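Non-structural polyprotein (PDB 4GUA) is an alphavirus replicase precursor whose nsP2 cysteine protease probably cleaves the polyprotein and which continues into the macro and zinc-binding domains of nsP3. Local coordinates at residues Glu422-Leu427 and Thr649-Phe654; Leu518-Pro523 and Lys601-Leu606; Gln551-Met556 and Met611-Val616; Ser569-Cys574 and Pro634-Lys639; Cys605-Ala610 and Thr628-Thr633. All coordinates share one frame; numbering follows the deposited sequence.

Contacts 2 to 5 tie the zinc-binding domain together, while contact 1 joins that domain to the macro domain. Contacts 2 and 5 share Cys605 and Leu606, both reach the zinc ion, and have centres about 12 Å apart. Contact 1 lies about 11 Å from contact 5, centre to centre; its loop touches both zinc-side contacts, and Lys650 O probably accepts from Leu606 N at 3.1 Å. Contact 3 packs against contacts 2 and 5, with Arg615 as the bridge to Thr628. Contact 4 is farthest out, its centre about 26 Å from that of the chain, and meets contact 3 through Leu573. Along the chain, contacts 2 to 5 nest inside the loop closed by contact 1.

Contact 1: residues Glu422-Leu427 and Thr649-Phe654; sequences EALKLL and TKVVLF
Leu424 meets Leu653 where helix 420-440 of the macro domain, an alpha/beta/alpha fold on a six-stranded mixed sheet, receives an irregular loop of the zinc-binding domain. The two leucine side chains cross at about a right angle, and CG of Leu424 lies 3.9 Å from CD2 of Leu653. Val651 extends this tight, apolar part: its CG1 approaches CB of Lys425 at 4.1 Å, while its CG2 comes to 4.5 Å from CD2 of Leu424. Leu424 also touches Val465 and Cys469, and so connects the loop to helix 463-474. A further tie to the same domain comes from Leu653 O, hydrogen-bonded to His432 farther along helix 420-440.

Toward Thr649 and Lys650 the contact with the helix lapses. Thr649 is exposed and directs its CB away from the helix; the side chain of Lys650, also set away, is not modelled beyond CB, though its backbone is hydrogen-bonded to Leu606. Lys425 lays its carbon chain beside Val652. The chain leaves with CG anti to the backbone N (chi1 177°), bends at chi2, and passes CD 3.4 Å from Val652 O. Its ammonium end then turns onto that carbonyl: Lys425 NZ donates to Val652 O over 3.1 Å, with a C=O...N angle of 147° and the nitrogen tilted 32° out of the carbonyl plane.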
# COMPACT_ATOMS: atom_id res chain seq x y z
N GLU A 422 22.99 8.00 8.32
CA GLU A 422 22.88 6.56 8.51
C GLU A 422 22.26 6.24 9.86
O GLU A 422 21.39 5.36 9.98
CB GLU A 422 24.27 5.94 8.41
CG GLU A 422 24.30 4.44 8.60
CD GLU A 422 25.67 3.85 8.35
OE1 GLU A 422 26.40 4.39 7.49
OE2 GLU A 422 26.01 2.84 9.01
N ALA A 423 22.71 6.95 10.88
CA ALA A 423 22.15 6.82 12.22
C ALA A 423 20.66 7.11 12.21
O ALA A 423 19.87 6.35 12.75
CB ALA A 423 22.87 7.75 13.19
N LEU A 424 20.27 8.21 11.57
CA LEU A 424 18.87 8.59 11.50
C LEU A 424 18.04 7.45 10.92
O LEU A 424 16.97 7.14 11.43
CB LEU A 424 18.70 9.83 10.63
CG LEU A 424 17.24 10.26 10.46
CD1 LEU A 424 16.65 10.70 11.79
CD2 LEU A 424 17.13 11.37 9.43
N LYS A 425 18.53 6.85 9.84
CA LYS A 425 17.85 5.71 9.21
C LYS A 425 17.68 4.55 10.19
O LYS A 425 16.62 3.92 10.26
CB LYS A 425 18.64 5.24 7.99
CG LYS A 425 18.09 4.01 7.29
CD LYS A 425 16.81 4.30 6.54
CE LYS A 425 16.50 3.19 5.55
NZ LYS A 425 15.17 3.37 4.92
N LEU A 426 18.74 4.25 10.94
CA LEU A 426 18.69 3.17 11.92
C LEU A 426 17.66 3.44 13.01
O LEU A 426 16.93 2.55 13.42
CB LEU A 426 20.08 2.97 12.54
CG LEU A 426 21.10 2.32 11.59
CD1 LEU A 426 22.52 2.49 12.11
CD2 LEU A 426 20.78 0.84 11.40
N LEU A 427 17.59 4.69 13.45
CA LEU A 427 16.68 5.08 14.52
C LEU A 427 15.24 4.89 14.05
O LEU A 427 14.40 4.29 14.74
CB LEU A 427 16.94 6.55 14.86
CG LEU A 427 15.98 7.19 15.86
CD1 LEU A 427 16.09 6.53 17.24
CD2 LEU A 427 16.26 8.68 15.94
N THR A 649 24.41 9.02 2.22
CA THR A 649 24.47 10.40 2.71
C THR A 649 23.11 11.10 2.82
O THR A 649 22.99 12.11 3.53
CB THR A 649 25.38 11.23 1.81
OG1 THR A 649 24.85 11.25 0.48
CG2 THR A 649 26.78 10.63 1.78
N LYS A 650 22.10 10.59 2.12
CA LYS A 650 20.73 11.10 2.25
C LYS A 650 19.71 9.96 2.22
O LYS A 650 19.66 9.20 1.25
CB LYS A 650 20.42 12.11 1.13
N VAL A 651 18.89 9.83 3.26
CA VAL A 651 18.04 8.65 3.40
C VAL A 651 16.55 8.95 3.36
O VAL A 651 16.13 10.11 3.32
CB VAL A 651 18.35 7.89 4.72
CG1 VAL A 651 19.75 7.32 4.69
CG2 VAL A 651 18.15 8.81 5.93
N VAL A 652 15.75 7.87 3.37
CA VAL A 652 14.30 7.98 3.46
C VAL A 652 13.82 7.29 4.74
O VAL A 652 14.44 6.33 5.21
CB VAL A 652 13.59 7.36 2.24
CG1 VAL A 652 14.00 8.09 0.98
CG2 VAL A 652 13.92 5.88 2.12
N LEU A 653 12.76 7.82 5.32
CA LEU A 653 12.29 7.39 6.64
C LEU A 653 11.08 6.44 6.70
O LEU A 653 10.59 6.16 7.80
CB LEU A 653 12.07 8.63 7.50
CG LEU A 653 13.33 9.50 7.58
CD1 LEU A 653 13.07 10.75 8.38
CD2 LEU A 653 14.48 8.71 8.18
N PHE A 654 10.56 5.98 5.57
CA PHE A 654 9.44 5.04 5.61
C PHE A 654 9.92 3.60 5.83
O PHE A 654 11.12 3.34 5.82
CB PHE A 654 8.58 5.13 4.34
CG PHE A 654 9.33 4.80 3.08
CD1 PHE A 654 9.49 3.48 2.68
CD2 PHE A 654 9.85 5.80 2.28
CE1 PHE A 654 10.17 3.17 1.52
CE2 PHE A 654 10.53 5.50 1.11
CZ PHE A 654 10.69 4.18 0.73

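Contact 2: residues Leu518-Pro523 and Lys601-Leu606; sequences LVWIHP and KTLPCL. With ZN (zinc ion), chain V.
Leu603 lays one methyl on the indole of Trp520 and the other on the backbone of His522, so a single forked side chain fills the angle between two neighbours. Its CD2 makes a CH-pi contact over the face of the five-membered ring, 3.9 Å from the centroid and 16° off the normal. Its CD1 rests 3.6 Å from CA of His522. Indole NE1 also makes a weak hydrogen bond to Thr535 O.

Thr602 approaches Trp520 from the backbone side. With OG1 set between the backbone N and the carbonyl carbon (chi1 61°), the hydroxyl meets Trp520 O nearly head-on, donating over 2.6 Å, while CG2 is left to touch CG1 of Val519 at 3.7 Å. Strand 519-520, one of a parallel pair with strand 533-534, is thus stitched to the loop that leads to the zinc.

The His522 imidazole has Cys605 O at its edge, near the ring plane and 3.3 Å from CD2. NE2 makes a weak, bent bond to Leu606 O at 3.0 Å (138°). Pro523 places its CD over one ring face. Just beyond, Cys605 SG binds the zinc ion at 2.4 Å.

A second weak bond from NE2 goes to Cys607 O. With two carbonyls as its partners, NE2 most likely carries a proton, and the imidazole probably acts as a second-shell donor to the metal-binding loop, its N-H shared between the two carbonyls.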
# COMPACT_ATOMS: atom_id res chain seq x y z
N LEU A 518 0.45 7.93 -10.54
CA LEU A 518 1.73 8.61 -10.30
C LEU A 518 2.72 7.78 -9.48
O LEU A 518 2.38 7.22 -8.43
CB LEU A 518 1.50 9.94 -9.58
CG LEU A 518 2.71 10.88 -9.53
CD1 LEU A 518 3.18 11.26 -10.93
CD2 LEU A 518 2.38 12.11 -8.72
N VAL A 519 3.94 7.71 -9.99
CA VAL A 519 5.03 7.02 -9.31
C VAL A 519 6.08 8.01 -8.84
O VAL A 519 6.49 8.90 -9.58
CB VAL A 519 5.71 6.02 -10.24
CG1 VAL A 519 6.95 5.45 -9.57
CG2 VAL A 519 4.74 4.92 -10.62
N TRP A 520 6.52 7.86 -7.60
CA TRP A 520 7.54 8.73 -7.04
C TRP A 520 8.91 8.19 -7.42
O TRP A 520 9.25 7.06 -7.08
CB TRP A 520 7.37 8.81 -5.53
CG TRP A 520 8.17 9.87 -4.85
CD1 TRP A 520 9.33 10.44 -5.29
CD2 TRP A 520 7.88 10.49 -3.59
NE1 TRP A 520 9.78 11.37 -4.39
CE2 TRP A 520 8.90 11.42 -3.34
CE3 TRP A 520 6.85 10.34 -2.66
CZ2 TRP A 520 8.93 12.20 -2.19
CZ3 TRP A 520 6.88 11.12 -1.52
CH2 TRP A 520 7.91 12.04 -1.29
N ILE A 521 9.72 9.01 -8.09
CA ILE A 521 11.02 8.56 -8.59
C ILE A 521 12.18 9.33 -7.98
O ILE A 521 12.02 10.44 -7.46
CB ILE A 521 11.12 8.71 -10.13
CG1 ILE A 521 10.70 10.11 -10.57
CG2 ILE A 521 10.28 7.64 -10.82
CD1 ILE A 521 11.02 10.44 -12.02
N HIS A 522 13.36 8.71 -8.03
CA HIS A 522 14.59 9.35 -7.58
C HIS A 522 14.85 10.63 -8.40
O HIS A 522 14.59 10.66 -9.60
CB HIS A 522 15.75 8.36 -7.74
CG HIS A 522 17.02 8.80 -7.10
ND1 HIS A 522 18.04 9.40 -7.80
CD2 HIS A 522 17.43 8.75 -5.81
CE1 HIS A 522 19.03 9.69 -6.98
NE2 HIS A 522 18.69 9.31 -5.76
N PRO A 523 15.37 11.69 -7.75
CA PRO A 523 15.58 12.98 -8.43
C PRO A 523 16.51 12.92 -9.66
O PRO A 523 16.34 13.68 -10.61
CB PRO A 523 16.22 13.84 -7.33
CG PRO A 523 15.78 13.21 -6.05
CD PRO A 523 15.72 11.74 -6.32
N LYS A 601 10.80 -1.19 -4.56
CA LYS A 601 10.65 0.18 -4.13
C LYS A 601 11.40 1.10 -5.08
O LYS A 601 12.51 0.80 -5.52
CB LYS A 601 11.06 0.39 -2.67
CG LYS A 601 12.48 0.07 -2.31
CD LYS A 601 12.69 0.31 -0.81
CE LYS A 601 12.27 -0.88 0.02
NZ LYS A 601 13.47 -1.54 0.62
N THR A 602 10.77 2.23 -5.41
CA THR A 602 11.33 3.21 -6.33
C THR A 602 12.24 4.23 -5.66
O THR A 602 12.94 4.97 -6.34
CB THR A 602 10.19 4.03 -6.98
OG1 THR A 602 9.47 4.72 -5.96
CG2 THR A 602 9.23 3.12 -7.73
N LEU A 603 12.23 4.29 -4.34
CA LEU A 603 12.96 5.33 -3.64
C LEU A 603 13.59 4.82 -2.34
O LEU A 603 13.24 5.26 -1.25
CB LEU A 603 12.00 6.48 -3.33
CG LEU A 603 12.62 7.84 -3.08
CD1 LEU A 603 13.16 8.41 -4.39
CD2 LEU A 603 11.60 8.78 -2.44
N PRO A 604 14.54 3.88 -2.46
CA PRO A 604 15.21 3.29 -1.30
C PRO A 604 16.09 4.30 -0.56
O PRO A 604 16.26 4.21 0.66
CB PRO A 604 16.06 2.18 -1.91
CG PRO A 604 16.25 2.58 -3.33
CD PRO A 604 15.00 3.28 -3.73
N CYS A 605 16.64 5.25 -1.30
CA CYS A 605 17.33 6.39 -0.69
C CYS A 605 17.43 7.52 -1.70
O CYS A 605 17.05 7.36 -2.86
CB CYS A 605 18.71 5.99 -0.18
SG CYS A 605 19.88 5.49 -1.45
N LEU A 606 17.94 8.66 -1.25
CA LEU A 606 18.08 9.83 -2.11
C LEU A 606 19.49 10.04 -2.65
O LEU A 606 19.72 10.96 -3.43
CB LEU A 606 17.62 11.08 -1.36
CG LEU A 606 16.16 10.99 -0.92
CD1 LEU A 606 15.74 12.27 -0.23
CD2 LEU A 606 15.26 10.70 -2.12
ZN ZN V . 22.00 5.56 -0.38

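Contact 3: residues Gln551-Met556 and Met611-Val616; sequences QAAKDM and MTPERV. With SO4 (sulfate ion), chain K.
Ala553 and Pro613 bring helix 550-562 and the start of helix 613-621 close together, with their CA atoms 4.8 Å apart. The apolar contacts gather round this close approach. CB of Ala553 lies 3.8 Å from CB of Pro613, against the CB-CG edge of the ring and equally near CG, and CB of Ala552 touches CG1 of Val616 at 4.1 Å. Met556 reaches over from one turn further on: its sulfur sits 3.6 Å from CA of Pro613 and 4.0 Å from CG2 of Val616. A bend at chi3 (73°) carries its terminal methyl toward Met611 O. Leu573 of helix 566-577 touches both Met556 and Met611, so a third helix joins this hydrophobic core of the zinc-binding domain.

The polar contacts lie within the 611-616 segment and beyond it. Thr612 is the N-cap of helix 613-621, its OG1 accepting from Arg615 N at 2.9 Å. Arg615 itself, extended from CG to NE, presents one edge of its guanidinium to a sulfate ion, probably from the crystallisation liquor. NE and NH2 converge on the same oxygen, O1, with Arg615 NH2 2.8 Å from it. NH2 also hydrogen-bonds to Thr628 O in strand 627-629.

The chemistry is therefore divided: between segments 551-556 and 611-616 the contact is van der Waals in kind, while hydrogen bonding fixes the helix start. The Arg615 edge probably offers a positive spot to which an anion can bind.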
# COMPACT_ATOMS: atom_id res chain seq x y z
N GLN A 551 12.33 -4.98 -17.16
CA GLN A 551 13.00 -6.26 -16.99
C GLN A 551 13.82 -6.26 -15.70
O GLN A 551 13.76 -7.19 -14.89
CB GLN A 551 13.90 -6.58 -18.18
CG GLN A 551 14.49 -7.98 -18.18
CD GLN A 551 13.43 -9.06 -18.33
OE1 GLN A 551 12.90 -9.56 -17.34
NE2 GLN A 551 13.14 -9.43 -19.57
N ALA A 552 14.60 -5.19 -15.50
CA ALA A 552 15.39 -5.05 -14.29
C ALA A 552 14.50 -5.12 -13.06
O ALA A 552 14.84 -5.76 -12.07
CB ALA A 552 16.17 -3.74 -14.32
N ALA A 553 13.34 -4.45 -13.13
CA ALA A 553 12.41 -4.43 -12.01
C ALA A 553 11.87 -5.83 -11.68
O ALA A 553 11.78 -6.21 -10.51
CB ALA A 553 11.26 -3.49 -12.31
N LYS A 554 11.51 -6.58 -12.71
CA LYS A 554 10.94 -7.91 -12.56
C LYS A 554 11.94 -8.81 -11.88
O LYS A 554 11.61 -9.58 -10.97
CB LYS A 554 10.59 -8.50 -13.92
CG LYS A 554 9.23 -8.10 -14.45
CD LYS A 554 9.20 -8.18 -15.97
CE LYS A 554 9.21 -9.62 -16.49
NZ LYS A 554 8.11 -9.84 -17.48
N ASP A 555 13.18 -8.71 -12.33
CA ASP A 555 14.25 -9.58 -11.86
C ASP A 555 14.58 -9.30 -10.39
O ASP A 555 14.72 -10.23 -9.61
CB ASP A 555 15.48 -9.45 -12.75
CG ASP A 555 15.26 -10.04 -14.14
OD1 ASP A 555 14.26 -10.76 -14.34
OD2 ASP A 555 16.10 -9.80 -15.04
N MET A 556 14.70 -8.02 -10.03
CA MET A 556 14.90 -7.64 -8.63
C MET A 556 13.79 -8.22 -7.77
O MET A 556 14.02 -8.73 -6.67
CB MET A 556 14.85 -6.12 -8.47
CG MET A 556 15.94 -5.35 -9.15
SD MET A 556 15.56 -3.60 -9.03
CE MET A 556 15.89 -3.29 -7.31
N MET A 611 19.35 2.04 -5.09
CA MET A 611 19.24 0.91 -5.99
C MET A 611 17.80 0.82 -6.46
O MET A 611 16.95 0.14 -5.88
CB MET A 611 19.61 -0.37 -5.23
CG MET A 611 20.01 -1.55 -6.09
SD MET A 611 21.68 -1.42 -6.75
CE MET A 611 22.66 -1.39 -5.25
N THR A 612 17.58 1.49 -7.58
CA THR A 612 16.32 1.48 -8.31
C THR A 612 16.42 0.48 -9.45
O THR A 612 17.52 0.11 -9.86
CB THR A 612 15.99 2.88 -8.85
OG1 THR A 612 16.99 3.29 -9.79
CG2 THR A 612 15.94 3.89 -7.70
N PRO A 613 15.27 0.03 -9.96
CA PRO A 613 15.36 -0.75 -11.19
C PRO A 613 16.16 0.01 -12.26
O PRO A 613 16.84 -0.58 -13.10
CB PRO A 613 13.90 -0.92 -11.61
CG PRO A 613 13.15 -0.87 -10.31
CD PRO A 613 13.89 0.13 -9.47
N GLU A 614 16.10 1.33 -12.20
CA GLU A 614 16.82 2.15 -13.14
C GLU A 614 18.32 1.96 -12.97
O GLU A 614 19.03 1.66 -13.93
CB GLU A 614 16.44 3.63 -12.97
CG GLU A 614 17.11 4.55 -13.96
CD GLU A 614 16.56 5.96 -13.91
OE1 GLU A 614 15.59 6.18 -13.15
OE2 GLU A 614 17.08 6.83 -14.63
N ARG A 615 18.81 2.11 -11.74
CA ARG A 615 20.24 1.99 -11.51
C ARG A 615 20.73 0.59 -11.82
O ARG A 615 21.81 0.41 -12.38
CB ARG A 615 20.62 2.35 -10.07
CG ARG A 615 22.12 2.23 -9.84
CD ARG A 615 22.61 3.10 -8.70
NE ARG A 615 24.03 2.90 -8.44
CZ ARG A 615 24.54 2.05 -7.56
NH1 ARG A 615 23.76 1.29 -6.81
NH2 ARG A 615 25.85 1.96 -7.42
N VAL A 616 19.95 -0.42 -11.45
CA VAL A 616 20.33 -1.79 -11.73
C VAL A 616 20.52 -1.98 -13.22
O VAL A 616 21.46 -2.64 -13.66
CB VAL A 616 19.29 -2.80 -11.20
CG1 VAL A 616 19.47 -4.16 -11.87
CG2 VAL A 616 19.40 -2.94 -9.69
S SO4 K . 26.77 4.67 -10.54
O1 SO4 K . 26.53 3.54 -9.65
O2 SO4 K . 25.54 4.94 -11.30
O3 SO4 K . 27.11 5.85 -9.75
O4 SO4 K . 27.87 4.33 -11.44

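Contact 4: residues Ser569-Cys574 and Pro634-Lys639; sequences SNEQLC and PLPKHK
Asn570 supplies the hydrogen bond of this contact, its ND2 donating to Pro634 O over 2.9 Å. The bond is nearly straight at 164°, and the acceptor lies in the amide plane of Asn570, so the amide is turned to use its N-H squarely.

Apolar contact centres on Leu635. Its chi1 of -75° turns the branch point to helix 566-577; CD1 continues the extended line, and the other methyl, CD2, lies on the helix backbone. That methyl is 3.6 Å from N of Glu571, close to C of Asn570, and 4.0 Å from SG of Cys574.

The third kind is contact with the Glu571 carboxylate, on the more exposed side. The Pro636 ring crosses the glutamate side chain at a slant, its CG 3.4 Å from OE1 of Glu571, a carbon-to-oxygen contact. Glu571, extended beyond CG, brings OE2 to the edge of the His638 ring, 3.3 Å from CE1. Carboxylate and ring planes stand 64° apart. The imidazole is steadied from its own loop by ND1, which donates to Lys639 O at 3.1 Å from above the carbonyl plane. A neighbouring carboxylate of this kind would tend to stabilise a positive charge on the ring.

Leu635 and Cys574 both continue inward onto Val629 and Val643. The segment 634-639 belongs to the connection between strands 627-629 and 643-645, a short parallel pair, and helix 566-577 packs against both that connection and the strands it joins.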
# COMPACT_ATOMS: atom_id res chain seq x y z
N SER A 569 19.10 -11.20 -0.20
CA SER A 569 18.50 -10.74 -1.44
C SER A 569 19.40 -9.74 -2.15
O SER A 569 19.68 -9.87 -3.35
CB SER A 569 17.16 -10.08 -1.16
OG SER A 569 16.48 -9.84 -2.38
N ASN A 570 19.86 -8.73 -1.42
CA ASN A 570 20.68 -7.69 -2.01
C ASN A 570 22.03 -8.23 -2.44
O ASN A 570 22.63 -7.72 -3.38
CB ASN A 570 20.84 -6.53 -1.04
CG ASN A 570 19.58 -5.70 -0.93
OD1 ASN A 570 18.74 -5.72 -1.83
ND2 ASN A 570 19.45 -4.96 0.17
N GLU A 571 22.52 -9.25 -1.74
CA GLU A 571 23.75 -9.92 -2.14
C GLU A 571 23.58 -10.57 -3.52
O GLU A 571 24.43 -10.42 -4.40
CB GLU A 571 24.14 -10.98 -1.12
CG GLU A 571 25.59 -11.41 -1.22
CD GLU A 571 25.92 -12.57 -0.31
OE1 GLU A 571 25.01 -13.05 0.40
OE2 GLU A 571 27.10 -12.99 -0.29
N GLN A 572 22.48 -11.30 -3.70
CA GLN A 572 22.19 -11.91 -4.98
C GLN A 572 21.96 -10.85 -6.05
O GLN A 572 22.26 -11.06 -7.23
CB GLN A 572 20.96 -12.81 -4.87
CG GLN A 572 21.15 -13.97 -3.91
CD GLN A 572 22.42 -14.75 -4.19
OE1 GLN A 572 22.80 -14.93 -5.35
NE2 GLN A 572 23.08 -15.19 -3.13
N LEU A 573 21.42 -9.70 -5.65
CA LEU A 573 21.20 -8.61 -6.59
C LEU A 573 22.55 -8.07 -7.04
O LEU A 573 22.71 -7.69 -8.20
CB LEU A 573 20.37 -7.50 -5.95
CG LEU A 573 20.13 -6.26 -6.82
CD1 LEU A 573 19.40 -6.61 -8.11
CD2 LEU A 573 19.34 -5.21 -6.04
N CYS A 574 23.52 -8.05 -6.13
CA CYS A 574 24.87 -7.61 -6.49
C CYS A 574 25.44 -8.58 -7.52
O CYS A 574 26.04 -8.16 -8.50
CB CYS A 574 25.78 -7.54 -5.27
SG CYS A 574 25.51 -6.09 -4.22
N PRO A 634 21.00 -2.77 2.54
CA PRO A 634 21.65 -3.63 3.52
C PRO A 634 22.25 -4.87 2.89
O PRO A 634 21.61 -5.51 2.05
CB PRO A 634 20.52 -4.01 4.47
CG PRO A 634 19.52 -2.94 4.32
CD PRO A 634 19.59 -2.52 2.89
N LEU A 635 23.46 -5.20 3.29
CA LEU A 635 24.14 -6.39 2.79
C LEU A 635 24.59 -7.25 3.95
O LEU A 635 24.63 -6.79 5.09
CB LEU A 635 25.34 -6.00 1.94
CG LEU A 635 25.01 -5.46 0.55
CD1 LEU A 635 26.22 -4.79 -0.06
CD2 LEU A 635 24.52 -6.58 -0.35
N PRO A 636 24.94 -8.50 3.66
CA PRO A 636 25.48 -9.33 4.73
C PRO A 636 26.67 -8.65 5.37
O PRO A 636 27.30 -7.78 4.78
CB PRO A 636 25.91 -10.61 3.99
CG PRO A 636 25.02 -10.68 2.81
CD PRO A 636 24.74 -9.26 2.41
N LYS A 637 26.96 -9.06 6.61
CA LYS A 637 28.00 -8.44 7.41
C LYS A 637 29.39 -8.74 6.85
O LYS A 637 30.30 -7.92 6.99
CB LYS A 637 27.85 -8.86 8.88
CG LYS A 637 27.30 -10.27 9.09
CD LYS A 637 25.77 -10.22 9.28
CE LYS A 637 25.10 -11.57 9.05
NZ LYS A 637 25.26 -12.06 7.66
N HIS A 638 29.55 -9.89 6.21
CA HIS A 638 30.84 -10.23 5.59
C HIS A 638 31.04 -9.39 4.33
O HIS A 638 30.23 -8.52 4.02
CB HIS A 638 30.94 -11.73 5.27
CG HIS A 638 29.94 -12.22 4.27
ND1 HIS A 638 30.20 -12.24 2.91
CD2 HIS A 638 28.70 -12.74 4.42
CE1 HIS A 638 29.15 -12.73 2.27
NE2 HIS A 638 28.23 -13.05 3.17
N LYS A 639 32.14 -9.62 3.62
CA LYS A 639 32.45 -8.84 2.43
C LYS A 639 32.21 -9.66 1.15
O LYS A 639 32.35 -10.88 1.14
CB LYS A 639 33.88 -8.30 2.48
CG LYS A 639 34.10 -7.23 3.57
CD LYS A 639 33.18 -6.01 3.39
CE LYS A 639 33.97 -4.72 3.25
NZ LYS A 639 33.09 -3.55 2.99

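Contact 5: residues Cys605-Ala610 and Thr628-Thr633; sequences CLCMYA and TVCSST. With ZN (zinc ion), chain V.
SG of Cys607 is gripped twice: it binds the zinc ion at 2.5 Å and accepts from Tyr609 N at 3.2 Å, a fairly straight N-H...S bond (159°). Across the contact it lies 3.9 Å from SG of Cys630, which binds the same zinc at 2.3 Å. Cys630 SG also receives a bond from Ser632 N, but a long and weak one. Each of these two thiolates is thus approached by a backbone N-H two residues further along the chain, which would be expected to ease its negative charge.

Each segment holds a type I beta turn, Cys607 to Ala610 and Cys630 to Thr633, with a metal-binding cysteine leading it. Turns led by a cysteine, with an N-H two residues on pointing at its sulfur, are common at structural four-cysteine zinc sites. Here Cys605 and Cys648 complete the shell, and Ser631 OG reaches over to hydrogen-bond Cys648 N. Ser632 touches Cys605 through their CB atoms, 3.7 Å apart.

Away from the metal, the Tyr609 ring is sandwiched. CG of Met608 stands over the centre of one face; over the opposite face, toward the rim, sits CG2 of Thr628, 3.9 Å from the ring centroid. Thr628 can offer this methyl because CG2 is anti to its backbone N, with OG1 rotated to chi1 -60°. At the root of the same ring, CB of Tyr609 rests 4.2 Å from CB of Cys630.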
# COMPACT_ATOMS: atom_id res chain seq x y z
N CYS A 605 16.64 5.25 -1.30
CA CYS A 605 17.33 6.39 -0.69
C CYS A 605 17.43 7.52 -1.70
O CYS A 605 17.05 7.36 -2.86
CB CYS A 605 18.71 5.99 -0.18
SG CYS A 605 19.88 5.49 -1.45
N LEU A 606 17.94 8.66 -1.25
CA LEU A 606 18.08 9.83 -2.11
C LEU A 606 19.49 10.04 -2.65
O LEU A 606 19.72 10.96 -3.43
CB LEU A 606 17.62 11.08 -1.36
CG LEU A 606 16.16 10.99 -0.92
CD1 LEU A 606 15.74 12.27 -0.23
CD2 LEU A 606 15.26 10.70 -2.12
N CYS A 607 20.43 9.17 -2.27
CA CYS A 607 21.81 9.36 -2.67
C CYS A 607 22.03 8.80 -4.07
O CYS A 607 21.12 8.21 -4.66
CB CYS A 607 22.77 8.70 -1.66
SG CYS A 607 23.24 6.99 -2.04
N MET A 608 23.24 8.97 -4.60
CA MET A 608 23.52 8.63 -6.00
C MET A 608 23.58 7.13 -6.24
O MET A 608 23.58 6.69 -7.40
CB MET A 608 24.84 9.25 -6.46
CG MET A 608 26.08 8.60 -5.87
SD MET A 608 27.58 9.55 -6.19
CE MET A 608 27.62 9.53 -7.99
N TYR A 609 23.66 6.35 -5.17
CA TYR A 609 23.79 4.90 -5.28
C TYR A 609 22.46 4.16 -5.10
O TYR A 609 22.42 2.94 -5.19
CB TYR A 609 24.83 4.40 -4.28
CG TYR A 609 26.18 5.05 -4.49
CD1 TYR A 609 26.93 4.77 -5.63
CD2 TYR A 609 26.71 5.94 -3.57
CE1 TYR A 609 28.16 5.36 -5.84
CE2 TYR A 609 27.94 6.54 -3.77
CZ TYR A 609 28.67 6.24 -4.91
OH TYR A 609 29.90 6.83 -5.13
N ALA A 610 21.38 4.91 -4.91
CA ALA A 610 20.08 4.31 -4.60
C ALA A 610 19.77 3.20 -5.58
O ALA A 610 19.90 3.39 -6.78
CB ALA A 610 19.00 5.37 -4.67
N THR A 628 29.20 -0.15 -6.43
CA THR A 628 29.18 0.49 -5.13
C THR A 628 27.77 0.47 -4.56
O THR A 628 26.80 0.77 -5.26
CB THR A 628 29.69 1.94 -5.23
OG1 THR A 628 31.03 1.94 -5.73
CG2 THR A 628 29.64 2.62 -3.86
N VAL A 629 27.65 0.10 -3.29
CA VAL A 629 26.37 -0.02 -2.62
C VAL A 629 26.36 0.80 -1.34
O VAL A 629 27.32 0.76 -0.57
CB VAL A 629 26.06 -1.48 -2.28
CG1 VAL A 629 24.75 -1.59 -1.51
CG2 VAL A 629 26.03 -2.32 -3.54
N CYS A 630 25.28 1.54 -1.11
CA CYS A 630 25.19 2.36 0.09
C CYS A 630 24.54 1.60 1.25
O CYS A 630 24.08 0.48 1.08
CB CYS A 630 24.43 3.65 -0.19
SG CYS A 630 22.70 3.40 -0.58
N SER A 631 24.48 2.24 2.41
CA SER A 631 24.01 1.58 3.62
C SER A 631 22.49 1.38 3.61
O SER A 631 21.96 0.61 4.41
CB SER A 631 24.44 2.37 4.86
OG SER A 631 23.73 3.60 4.96
N SER A 632 21.80 2.08 2.71
CA SER A 632 20.36 1.92 2.57
C SER A 632 20.03 0.71 1.70
O SER A 632 18.87 0.42 1.44
CB SER A 632 19.72 3.18 1.98
OG SER A 632 19.70 4.22 2.93
N THR A 633 21.06 0.02 1.24
CA THR A 633 20.87 -1.27 0.61
C THR A 633 21.64 -2.28 1.47
O THR A 633 22.80 -2.59 1.18
CB THR A 633 21.39 -1.27 -0.83
OG1 THR A 633 20.57 -0.41 -1.62
CG2 THR A 633 21.37 -2.67 -1.42
ZN ZN V . 22.00 5.56 -0.38